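Local structure of glucosamine 6-phosphate N-acetyltransferase (Arabidopsis thaliana, 3T90) at residues 3-7 against 95-100; 49-54 against 107-111. The protein catalyses transfer of the acetyl group of acetyl-CoA to D-glucosamine 6-phosphate, a step in UDP-N-acetylglucosamine biosynthesis. All blocks are in the same frame, centred on the assembly; numbering follows the deposited sequence.

How the contacts relate
Both contacts join the first two strands of the mixed sheet, outermost 5-9 and its neighbour 51-58, to helix 100-114 or the loop that leads into it: contact 1 holds the N-terminal end of strand 5-9 against residues 95-100, and contact 2 sets strand 51-58 against the middle of the helix. Their centres lie about 18 Å apart. Contact 1, farther from the centre of the chain, has no hydrogen bond between its segments and rests on an aromatic pair with exposed Glu3 and Lys98 around it. Contact 2 lies deeper and adds a histidine-to-carbonyl bond to aliphatic and sulfur-aromatic packing. They meet where Ile7 packs on both Cys54 and Phe107, with Ile7 CG1 3.6 Å from Cys54 SG.

Contact 1: residues 3-7 against 95-100; sequences ETFKI and FRGKQL
The modelled chain begins at Glu3 and enters strand 5-9 at Phe5, facing a type II turn, Phe95 to Lys98, that leads through the N-cap residue Gln99 into helix 100-114; the backbones stay well apart, with Phe5 CA 8.7 Å from Leu100 CA. Side chains bridge this gap, chiefly that of Phe5. Its ring meets Phe95 in a T-shaped pair, edge of Phe5 toward face of Phe95, with centroids 5.2 Å apart and planes at 87°. The closest carbons are Phe5 CZ and Phe95 CD1, at 3.5 Å. Leu100 comes over one face of the Phe5 ring, its CD2 making a CH-pi contact 4.1 Å from the centroid, while its CD1 lies beside Phe5 CE1. The bent Lys98 side chain crosses that of Phe5 at about a right angle and brings Lys98 CE obliquely within 3.5 Å of Phe5 CE2. Glu3, extended beyond CG (chi2 156°), carries its carboxylate to the edge of Phe95, where Glu3 CD is 3.5 Å from Phe95 CE1. Its OE1 remains 4.9 Å from Lys98 NZ, too far for a salt bridge. Ala65 of strand 63-74 touches Phe5, Phe95 and Leu100. Residues 97-100 belong to the probable acetyl-CoA site, and the loop running into the helix N-terminus corresponds to the pyrophosphate-binding loop of the GNAT fold.

Contact 2: residues 49-54 against 107-111; sequences DDHVIC and FLMDH
His111 NE2 donates a hydrogen bond to the backbone O of Asp49, 2.8 Å long and nearly straight at 169°; the donor meets a lone pair in the carbonyl plane, and Asp49 O lies in the plane of the imidazole. The bond ties helix 100-114 to the 3-10 turn before strand 51-58, within the helix-on-sheet packing of the GNAT fold. Strand 51-54 and helix 107-111 run roughly antiparallel, their axes 9.5 Å apart. Val52 spreads its two methyls between different partners: CG2 lies over one face of the His111 imidazole, 3.4 Å from its centroid, and CG1 reaches the edge of Phe107 and touches Leu108 CD2. Bonding at its edge and covering on its face restrain the His111 ring. The Asp49 carboxylate stands near the same ring, the two planes 61° apart; Asp49 OD2 is 3.6 Å from His111 CE1. Farther along the strand, Cys54 CB packs on Leu108 CD2, 4.0 Å away. Leu108 also rests on Val70 of strand 63-74, while Phe107 reaches Lys9 of strand 5-9. Cys54 turns its sulfur away from its own backbone N (chi1 172°), which sets SG over one face of Phe107, 4.0 Å from the ring centroid and displaced toward the CG-CD2 side.

Contact 1: residues 3-7 against 95-100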
ATOM      1  N   GLU A   3      28.046 -20.894   0.922  1.00 31.08           N
ATOM      2  CA  GLU A   3      26.627 -20.445   0.798  1.00 30.99           C
ATOM      3  C   GLU A   3      26.200 -20.166  -0.636  1.00 29.33           C
ATOM      4  O   GLU A   3      26.928 -19.527  -1.389  1.00 31.06           O
ATOM      5  CB  GLU A   3      26.438 -19.214   1.658  1.00 29.77           C
ATOM      6  CG  GLU A   3      26.650 -19.563   3.109  1.00 35.53           C
ATOM      7  CD  GLU A   3      27.040 -18.375   3.962  1.00 41.95           C
ATOM      8  OE1 GLU A   3      27.258 -17.264   3.406  1.00 45.21           O
ATOM      9  OE2 GLU A   3      27.117 -18.580   5.194  1.00 45.99           O
ATOM     10  N   THR A   4      24.975 -20.588  -0.967  1.00 26.74           N
ATOM     11  CA  THR A   4      24.367 -20.531  -2.272  1.00 27.44           C
ATOM     12  C   THR A   4      22.924 -20.070  -2.050  1.00 24.00           C
ATOM     13  O   THR A   4      22.328 -20.489  -1.078  1.00 23.30           O
ATOM     14  CB  THR A   4      24.365 -21.939  -2.881  1.00 27.96           C
ATOM     15  OG1 THR A   4      25.703 -22.447  -2.765  1.00 36.10           O
ATOM     16  CG2 THR A   4      23.970 -21.913  -4.361  1.00 31.92           C
ATOM     17  N   PHE A   5      22.430 -19.231  -2.952  1.00 21.88           N
ATOM     18  CA  PHE A   5      21.131 -18.516  -2.768  1.00 21.40           C
ATOM     19  C   PHE A   5      20.213 -18.778  -3.940  1.00 22.81           C
ATOM     20  O   PHE A   5      20.612 -18.666  -5.125  1.00 26.00           O
ATOM     21  CB  PHE A   5      21.380 -17.002  -2.563  1.00 20.62           C
ATOM     22  CG  PHE A   5      22.221 -16.720  -1.353  1.00 16.72           C
ATOM     23  CD1 PHE A   5      21.668 -16.709  -0.057  1.00 16.05           C
ATOM     24  CD2 PHE A   5      23.638 -16.496  -1.452  1.00 20.89           C
ATOM     25  CE1 PHE A   5      22.408 -16.499   1.080  1.00 18.96           C
ATOM     26  CE2 PHE A   5      24.396 -16.296  -0.303  1.00 21.09           C
ATOM     27  CZ  PHE A   5      23.810 -16.266   0.980  1.00 22.09           C
ATOM     28  N   LYS A   6      18.970 -19.142  -3.629  1.00 19.94           N
ATOM     29  CA  LYS A   6      17.952 -19.363  -4.644  1.00 19.31           C
ATOM     30  C   LYS A   6      16.780 -18.390  -4.440  1.00 17.90           C
ATOM     31  O   LYS A   6      16.134 -18.400  -3.346  1.00 15.60           O
ATOM     32  CB  LYS A   6      17.494 -20.828  -4.695  1.00 20.79           C
ATOM     33  CG  LYS A   6      18.524 -21.830  -5.379  1.00 29.67           C
ATOM     34  CD  LYS A   6      17.962 -23.307  -5.446  1.00 37.61           C
ATOM     35  CE  LYS A   6      17.031 -23.611  -6.703  1.00 40.25           C
ATOM     36  NZ  LYS A   6      16.166 -24.897  -6.637  1.00 38.59           N
ATOM     37  N   ILE A   7      16.505 -17.589  -5.471  1.00 15.95           N
ATOM     38  CA  ILE A   7      15.392 -16.639  -5.410  1.00 15.54           C
ATOM     39  C   ILE A   7      14.124 -17.259  -6.016  1.00 15.67           C
ATOM     40  O   ILE A   7      14.186 -17.925  -7.059  1.00 17.36           O
ATOM     41  CB  ILE A   7      15.735 -15.246  -6.036  1.00 18.06           C
ATOM     42  CG1 ILE A   7      14.625 -14.260  -5.782  1.00 16.15           C
ATOM     43  CG2 ILE A   7      15.979 -15.351  -7.531  1.00 19.22           C
ATOM     44  CD1 ILE A   7      15.072 -12.822  -6.005  1.00 16.19           C
ATOM     45  N   PHE A  95      23.528 -12.395   6.617  1.00 20.22           N
ATOM     46  CA  PHE A  95      23.756 -12.390   5.186  1.00 21.67           C
ATOM     47  C   PHE A  95      23.740 -10.985   4.647  1.00 21.81           C
ATOM     48  O   PHE A  95      23.471 -10.787   3.474  1.00 21.91           O
ATOM     49  CB  PHE A  95      22.697 -13.257   4.439  1.00 21.09           C
ATOM     50  CG  PHE A  95      22.747 -14.764   4.763  1.00 23.04           C
ATOM     51  CD1 PHE A  95      23.866 -15.551   4.395  1.00 25.47           C
ATOM     52  CD2 PHE A  95      21.661 -15.415   5.381  1.00 24.10           C
ATOM     53  CE1 PHE A  95      23.909 -16.881   4.689  1.00 27.65           C
ATOM     54  CE2 PHE A  95      21.707 -16.778   5.652  1.00 27.30           C
ATOM     55  CZ  PHE A  95      22.853 -17.514   5.296  1.00 28.60           C
ATOM     56  N   ARG A  96      23.972  -9.982   5.486  1.00 22.53           N
ATOM     57  CA  ARG A  96      23.990  -8.608   4.975  1.00 25.32           C
ATOM     58  C   ARG A  96      25.304  -8.395   4.187  1.00 25.74           C
ATOM     59  O   ARG A  96      26.247  -9.141   4.397  1.00 26.66           O
ATOM     60  CB  ARG A  96      23.651  -7.588   6.075  1.00 27.53           C
ATOM     61  CG  ARG A  96      22.193  -7.859   6.617  1.00 31.25           C
ATOM     62  CD  ARG A  96      21.461  -6.687   7.253  1.00 32.94           C
ATOM     63  NE  ARG A  96      20.236  -7.219   7.818  1.00 34.82           N
ATOM     64  CZ  ARG A  96      19.673  -6.901   8.993  1.00 36.39           C
ATOM     65  NH1 ARG A  96      20.264  -5.999   9.795  1.00 37.96           N
ATOM     66  NH2 ARG A  96      18.505  -7.520   9.378  1.00 32.07           N
ATOM     67  N   GLY A  97      25.287  -7.531   3.187  1.00 25.03           N
ATOM     68  CA  GLY A  97      26.518  -7.374   2.338  1.00 25.07           C
ATOM     69  C   GLY A  97      26.627  -8.359   1.164  1.00 24.67           C
ATOM     70  O   GLY A  97      27.613  -8.315   0.381  1.00 25.00           O
ATOM     71  N   LYS A  98      25.656  -9.276   1.039  1.00 21.73           N
ATOM     72  CA  LYS A  98      25.621 -10.283  -0.049  1.00 21.06           C
ATOM     73  C   LYS A  98      24.674  -9.920  -1.231  1.00 19.98           C
ATOM     74  O   LYS A  98      24.363 -10.752  -2.098  1.00 22.04           O
ATOM     75  CB  LYS A  98      25.364 -11.642   0.575  1.00 22.00           C
ATOM     76  CG  LYS A  98      26.491 -12.027   1.619  1.00 24.86           C
ATOM     77  CD  LYS A  98      26.803 -13.548   1.666  1.00 31.13           C
ATOM     78  CE  LYS A  98      27.088 -14.127   0.265  1.00 34.22           C
ATOM     79  NZ  LYS A  98      28.514 -14.237  -0.238  1.00 37.54           N
ATOM     80  N   GLN A  99      24.249  -8.655  -1.196  0.50 19.66           N
ATOM     81  CA  GLN A  99      23.433  -8.067  -2.204  0.50 18.94           C
ATOM     82  C   GLN A  99      22.059  -8.751  -2.366  0.50 17.01           C
ATOM     83  O   GLN A  99      21.398  -8.695  -3.412  0.50 18.35           O
ATOM     84  CB  GLN A  99      24.223  -7.976  -3.499  0.50 19.82           C
ATOM     85  CG  GLN A  99      25.491  -7.065  -3.382  0.50 21.65           C
ATOM     86  CD  GLN A  99      26.563  -7.588  -2.432  0.50 20.72           C
ATOM     87  OE1 GLN A  99      26.830  -8.791  -2.399  0.50 25.22           O
ATOM     88  NE2 GLN A  99      27.222  -6.676  -1.696  0.50 14.29           N
ATOM     89  N   LEU A 100      21.582  -9.350  -1.280  1.00 15.80           N
ATOM     90  CA  LEU A 100      20.292 -10.017  -1.347  1.00 13.42           C
ATOM     91  C   LEU A 100      19.110  -9.045  -1.370  1.00 12.18           C
ATOM     92  O   LEU A 100      18.100  -9.301  -2.036  1.00 11.90           O
ATOM     93  CB  LEU A 100      20.160 -11.001  -0.173  1.00 13.30           C
ATOM     94  CG  LEU A 100      21.211 -12.136  -0.091  1.00 12.33           C
ATOM     95  CD1 LEU A 100      20.747 -13.051   1.021  1.00 13.10           C
ATOM     96  CD2 LEU A 100      21.322 -12.941  -1.454  1.00 15.86           C
TER

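Contact 2: residues 49-54 against 107-111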
ATOM      1  N   ASP A  49      -1.539 -12.707  -8.990  1.00 18.39           N
ATOM      2  CA  ASP A  49      -0.463 -11.822  -9.332  1.00 15.56           C
ATOM      3  C   ASP A  49      -0.530 -10.401  -8.716  1.00 14.79           C
ATOM      4  O   ASP A  49       0.414  -9.641  -8.823  1.00 13.72           O
ATOM      5  CB  ASP A  49      -0.313 -11.760 -10.874  1.00 17.77           C
ATOM      6  CG  ASP A  49       0.552 -12.918 -11.455  1.00 23.77           C
ATOM      7  OD1 ASP A  49       0.327 -13.164 -12.658  1.00 28.04           O
ATOM      8  OD2 ASP A  49       1.472 -13.540 -10.802  1.00 25.71           O
ATOM      9  N   ASP A  50      -1.625 -10.065  -8.095  1.00 11.49           N
ATOM     10  CA  ASP A  50      -1.766  -8.762  -7.428  1.00 12.08           C
ATOM     11  C   ASP A  50      -1.113  -8.751  -6.026  1.00 10.03           C
ATOM     12  O   ASP A  50      -1.080  -7.721  -5.372  1.00 10.38           O
ATOM     13  CB  ASP A  50      -3.229  -8.397  -7.309  1.00 12.96           C
ATOM     14  CG  ASP A  50      -3.842  -8.061  -8.664  1.00 21.60           C
ATOM     15  OD1 ASP A  50      -3.182  -7.323  -9.397  1.00 20.61           O
ATOM     16  OD2 ASP A  50      -4.957  -8.574  -8.933  1.00 30.47           O
ATOM     17  N   HIS A  51      -0.593  -9.905  -5.556  1.00 10.28           N
ATOM     18  CA  HIS A  51       0.078  -9.883  -4.182  1.00 12.53           C
ATOM     19  C   HIS A  51       1.104 -11.016  -4.165  1.00 15.08           C
ATOM     20  O   HIS A  51       0.618 -12.171  -3.889  1.00 16.37           O
ATOM     21  CB  HIS A  51      -0.981 -10.003  -3.045  1.00 13.87           C
ATOM     22  CG  HIS A  51      -0.471  -9.590  -1.666  1.00 15.27           C
ATOM     23  ND1 HIS A  51      -1.290  -9.449  -0.548  1.00 18.91           N
ATOM     24  CD2 HIS A  51       0.758  -9.253  -1.280  1.00 13.75           C
ATOM     25  CE1 HIS A  51      -0.525  -9.074   0.485  1.00 17.71           C
ATOM     26  NE2 HIS A  51       0.739  -9.016   0.067  1.00 13.44           N
ATOM     27  N   VAL A  52       2.405 -10.668  -4.369  1.00 13.42           N
ATOM     28  CA  VAL A  52       3.596 -11.571  -4.561  1.00 12.94           C
ATOM     29  C   VAL A  52       4.559 -11.417  -3.341  1.00 11.04           C
ATOM     30  O   VAL A  52       4.769 -10.321  -2.850  1.00 12.22           O
ATOM     31  CB  VAL A  52       4.540 -11.241  -5.834  1.00 15.41           C
ATOM     32  CG1 VAL A  52       5.978 -11.905  -5.704  1.00 16.10           C
ATOM     33  CG2 VAL A  52       3.895 -11.559  -7.155  1.00 17.55           C
ATOM     34  N   ILE A  53       4.945 -12.543  -2.742  1.00  8.89           N
ATOM     35  CA  ILE A  53       5.980 -12.535  -1.766  1.00  8.20           C
ATOM     36  C   ILE A  53       7.217 -13.240  -2.321  1.00 10.10           C
ATOM     37  O   ILE A  53       7.099 -14.430  -2.715  1.00 10.25           O
ATOM     38  CB  ILE A  53       5.550 -13.209  -0.468  1.00  8.79           C
ATOM     39  CG1 ILE A  53       4.255 -12.517   0.031  1.00 11.72           C
ATOM     40  CG2 ILE A  53       6.730 -13.178   0.553  1.00  9.22           C
ATOM     41  CD1 ILE A  53       3.755 -13.062   1.353  1.00 12.30           C
ATOM     42  N   CYS A  54       8.368 -12.560  -2.376  1.00  8.92           N
ATOM     43  CA  CYS A  54       9.622 -13.136  -2.874  1.00 10.02           C
ATOM     44  C   CYS A  54      10.403 -13.591  -1.636  1.00 10.40           C
ATOM     45  O   CYS A  54      10.446 -12.888  -0.601  1.00 12.22           O
ATOM     46  CB  CYS A  54      10.401 -11.974  -3.561  1.00 11.47           C
ATOM     47  SG  CYS A  54      12.067 -12.407  -4.047  1.00 15.47           S
ATOM     48  N   PHE A 107      13.420  -8.163  -8.074  1.00 10.61           N
ATOM     49  CA  PHE A 107      12.409  -9.164  -8.446  1.00  9.69           C
ATOM     50  C   PHE A 107      10.976  -8.567  -8.371  1.00  9.23           C
ATOM     51  O   PHE A 107      10.149  -8.790  -9.266  1.00  9.73           O
ATOM     52  CB  PHE A 107      12.591 -10.369  -7.508  1.00  9.98           C
ATOM     53  CG  PHE A 107      11.647 -11.532  -7.722  1.00 11.36           C
ATOM     54  CD1 PHE A 107      12.105 -12.704  -8.321  1.00 13.51           C
ATOM     55  CD2 PHE A 107      10.335 -11.502  -7.183  1.00 12.77           C
ATOM     56  CE1 PHE A 107      11.273 -13.814  -8.413  1.00 12.81           C
ATOM     57  CE2 PHE A 107       9.467 -12.628  -7.295  1.00 15.30           C
ATOM     58  CZ  PHE A 107       9.910 -13.790  -7.870  1.00 13.27           C
ATOM     59  N   LEU A 108      10.700  -7.851  -7.254  1.00  9.92           N
ATOM     60  CA  LEU A 108       9.389  -7.263  -7.137  1.00  9.14           C
ATOM     61  C   LEU A 108       9.154  -6.127  -8.117  1.00  8.99           C
ATOM     62  O   LEU A 108       8.011  -6.025  -8.590  1.00  9.13           O
ATOM     63  CB  LEU A 108       9.271  -6.753  -5.701  1.00  8.17           C
ATOM     64  CG  LEU A 108       9.471  -7.811  -4.597  1.00  7.06           C
ATOM     65  CD1 LEU A 108       9.608  -7.182  -3.200  1.00 11.17           C
ATOM     66  CD2 LEU A 108       8.258  -8.761  -4.567  1.00  9.99           C
ATOM     67  N   MET A 109      10.177  -5.336  -8.418  1.00  9.16           N
ATOM     68  CA  MET A 109       9.983  -4.279  -9.443  1.00 11.54           C
ATOM     69  C   MET A 109       9.741  -4.919 -10.794  1.00 12.02           C
ATOM     70  O   MET A 109       8.836  -4.494 -11.537  1.00 10.77           O
ATOM     71  CB  MET A 109      11.228  -3.438  -9.514  1.00 10.82           C
ATOM     72  CG  MET A 109      11.391  -2.547  -8.319  1.00 14.64           C
ATOM     73  SD  MET A 109      13.025  -1.709  -8.515  1.00 22.10           S
ATOM     74  CE  MET A 109      12.622  -0.480  -7.323  1.00 22.47           C
ATOM     75  N   ASP A 110      10.461  -5.989 -11.075  1.00 11.36           N
ATOM     76  CA  ASP A 110      10.265  -6.664 -12.380  1.00 11.96           C
ATOM     77  C   ASP A 110       8.826  -7.193 -12.509  1.00 10.87           C
ATOM     78  O   ASP A 110       8.127  -7.059 -13.510  1.00 12.07           O
ATOM     79  CB  ASP A 110      11.237  -7.879 -12.508  1.00 12.45           C
ATOM     80  CG  ASP A 110      12.691  -7.493 -12.726  1.00 16.55           C
ATOM     81  OD1 ASP A 110      13.004  -6.347 -13.090  1.00 18.76           O
ATOM     82  OD2 ASP A 110      13.517  -8.416 -12.466  1.00 16.50           O
ATOM     83  N   HIS A 111       8.285  -7.770 -11.431  1.00 10.35           N
ATOM     84  CA  HIS A 111       6.934  -8.234 -11.433  1.00 10.21           C
ATOM     85  C   HIS A 111       5.943  -7.056 -11.681  1.00  9.69           C
ATOM     86  O   HIS A 111       5.023  -7.153 -12.522  1.00 11.16           O
ATOM     87  CB  HIS A 111       6.632  -8.866 -10.035  1.00  9.69           C
ATOM     88  CG  HIS A 111       5.244  -9.367  -9.979  1.00 10.92           C
ATOM     89  ND1 HIS A 111       4.795 -10.449 -10.735  1.00 17.17           N
ATOM     90  CD2 HIS A 111       4.151  -8.853  -9.356  1.00 13.04           C
ATOM     91  CE1 HIS A 111       3.502 -10.615 -10.497  1.00 15.58           C
ATOM     92  NE2 HIS A 111       3.085  -9.652  -9.693  1.00 12.40           N
TER